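Local structure of hypothetical protein Atu1540 (Agrobacterium tumefaciens str. C58, 2HWJ) at residues 138-143 with 163-168. The protein is of unknown function but probably belongs to the ParB-like nuclease family. Numbering follows the deposited sequence.
Sequences SLAGAL and DFLRRR
Leu165 supplies the bump here: its CD1, a single methyl, fits a shallow hollow bounded by Leu139, Ala140 and Leu143 on helix 135-146. Leu139 forms one wall, with its CD2 3.9 Å from Leu165 CD1. Beneath the methyl is backbone, Ala140 N lying 4.0 Å from Leu165 CD1, while Ala140 CB makes a second side at 4.1 Å from that same CD1. The remaining wall is Leu143, whose CD1 stands 4.3 Å from Leu165 CD1. On the facing helix, Leu165 has CG turned away from its own carbonyl carbon (chi1 -55°), which sends the branch out toward the hollow. No hydrogen bond links the two segments, and the side-chain contacts between them are apolar. Behind Leu165 the chain ends its helix: Arg168 NH1 donates to Phe164 O at 2.8 Å, and the Arg168 guanidinium lies with one face over Phe164 CE1. That far side also faces a second subunit, where Arg168 pairs with Glu98 of the neighbouring chain. Around the methyl, Ala185 of helix 178-189 touches both Leu143 and Leu165, and Phe178 of that helix packs on Leu139. Trp161 and Ala162, earlier in helix 157-166, extend the interface, both against Ala140 and Trp161 also against Leu143, so the contact is buried in a cluster of three helices set apart from the four-stranded mixed sheet.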
loop_
_atom_site.group_PDB
_atom_site.type_symbol
_atom_site.label_atom_id
_atom_site.label_comp_id
_atom_site.label_asym_id
_atom_site.label_seq_id
_atom_site.Cartn_x
_atom_site.Cartn_y
_atom_site.Cartn_z
ATOM N N SER A 138 -18.784 17.172 4.201
ATOM C CA SER A 138 -19.258 17.003 5.588
ATOM C C SER A 138 -20.195 15.848 5.672
ATOM O O SER A 138 -20.208 15.080 6.647
ATOM C CB SER A 138 -20.033 18.183 6.052
ATOM O OG SER A 138 -19.227 19.310 6.151
ATOM N N LEU A 139 -21.033 15.753 4.655
ATOM C CA LEU A 139 -21.965 14.650 4.591
ATOM C C LEU A 139 -21.198 13.325 4.554
ATOM O O LEU A 139 -21.481 12.467 5.372
ATOM C CB LEU A 139 -22.874 14.767 3.372
ATOM C CG LEU A 139 -24.003 13.730 3.401
ATOM C CD1 LEU A 139 -24.987 13.942 4.567
ATOM C CD2 LEU A 139 -24.725 13.645 2.107
ATOM N N ALA A 140 -20.221 13.189 3.635
ATOM C CA ALA A 140 -19.413 12.013 3.560
ATOM C C ALA A 140 -18.708 11.733 4.922
ATOM O O ALA A 140 -18.641 10.597 5.367
ATOM C CB ALA A 140 -18.451 12.109 2.426
ATOM N N GLY A 141 -18.243 12.750 5.625
ATOM C CA GLY A 141 -17.625 12.512 6.976
ATOM C C GLY A 141 -18.656 11.889 7.896
ATOM O O GLY A 141 -18.393 10.866 8.559
ATOM N N ALA A 142 -19.865 12.445 7.893
ATOM C CA ALA A 142 -20.815 12.142 8.935
ATOM C C ALA A 142 -21.268 10.753 8.659
ATOM O O ALA A 142 -21.490 9.985 9.607
ATOM C CB ALA A 142 -21.944 13.056 8.873
ATOM N N LEU A 143 -21.333 10.414 7.366
ATOM C CA LEU A 143 -21.744 9.103 6.885
ATOM C C LEU A 143 -20.855 8.063 7.466
ATOM O O LEU A 143 -21.320 7.009 7.912
ATOM C CB LEU A 143 -21.523 8.998 5.399
ATOM C CG LEU A 143 -22.367 8.212 4.409
ATOM C CD1 LEU A 143 -21.503 7.816 3.215
ATOM C CD2 LEU A 143 -22.984 7.026 4.989
ATOM N N ASP A 163 -18.043 12.730 -3.716
ATOM C CA ASP A 163 -18.406 12.843 -5.088
ATOM C C ASP A 163 -19.624 11.911 -5.436
ATOM O O ASP A 163 -20.571 12.306 -6.103
ATOM C CB ASP A 163 -17.171 12.662 -5.975
ATOM C CG ASP A 163 -17.552 12.288 -7.432
ATOM O OD1 ASP A 163 -18.380 13.039 -8.051
ATOM O OD2 ASP A 163 -17.065 11.250 -7.979
ATOM N N PHE A 164 -19.641 10.691 -4.931
ATOM C CA PHE A 164 -20.780 9.807 -5.143
ATOM C C PHE A 164 -22.072 10.512 -4.671
ATOM O O PHE A 164 -23.005 10.663 -5.438
ATOM C CB PHE A 164 -20.493 8.519 -4.381
ATOM C CG PHE A 164 -21.628 7.520 -4.353
ATOM C CD1 PHE A 164 -21.896 6.721 -5.438
ATOM C CD2 PHE A 164 -22.365 7.312 -3.192
ATOM C CE1 PHE A 164 -22.889 5.779 -5.391
ATOM C CE2 PHE A 164 -23.376 6.356 -3.164
ATOM C CZ PHE A 164 -23.625 5.614 -4.261
ATOM N N LEU A 165 -22.096 11.020 -3.437
ATOM C CA LEU A 165 -23.301 11.562 -2.924
ATOM C C LEU A 165 -23.667 12.797 -3.736
ATOM O O LEU A 165 -24.895 13.131 -3.840
ATOM C CB LEU A 165 -23.204 11.891 -1.458
ATOM C CG LEU A 165 -22.758 10.729 -0.566
ATOM C CD1 LEU A 165 -22.079 11.255 0.650
ATOM C CD2 LEU A 165 -23.886 9.721 -0.208
ATOM N N ARG A 166 -22.684 13.479 -4.349
ATOM C CA ARG A 166 -23.037 14.831 -4.743
ATOM C C ARG A 166 -23.755 14.715 -5.994
ATOM O O ARG A 166 -24.509 15.652 -6.351
ATOM C CB ARG A 166 -21.898 15.819 -4.851
ATOM C CG ARG A 166 -21.560 16.365 -6.221
ATOM C CD ARG A 166 -20.004 16.657 -6.271
ATOM N NE ARG A 166 -19.726 17.719 -5.301
ATOM C CZ ARG A 166 -18.894 17.648 -4.279
ATOM N NH1 ARG A 166 -18.149 16.608 -4.089
ATOM N NH2 ARG A 166 -18.802 18.676 -3.469
ATOM N N ARG A 167 -23.594 13.553 -6.636
ATOM C CA ARG A 167 -24.291 13.341 -7.909
ATOM C C ARG A 167 -25.691 12.755 -7.714
ATOM O O ARG A 167 -26.388 12.519 -8.649
ATOM C CB ARG A 167 -23.452 12.472 -8.827
ATOM C CG ARG A 167 -21.978 12.714 -8.690
ATOM C CD ARG A 167 -21.151 11.742 -9.502
ATOM N NE ARG A 167 -20.950 12.310 -10.810
ATOM C CZ ARG A 167 -19.777 12.644 -11.337
ATOM N NH1 ARG A 167 -18.654 12.465 -10.669
ATOM N NH2 ARG A 167 -19.741 13.165 -12.563
ATOM N N ARG A 168 -26.097 12.585 -6.466
ATOM C CA ARG A 168 -27.253 11.773 -6.105
ATOM C C ARG A 168 -28.107 12.372 -5.029
ATOM O O ARG A 168 -29.195 11.953 -4.836
ATOM C CB ARG A 168 -26.765 10.447 -5.557
ATOM C CG ARG A 168 -26.488 9.476 -6.651
ATOM C CD ARG A 168 -25.764 8.276 -6.155
ATOM N NE ARG A 168 -25.277 7.510 -7.297
ATOM C CZ ARG A 168 -24.125 7.742 -7.903
ATOM N NH1 ARG A 168 -23.353 8.710 -7.433
ATOM N NH2 ARG A 168 -23.730 6.997 -8.937
#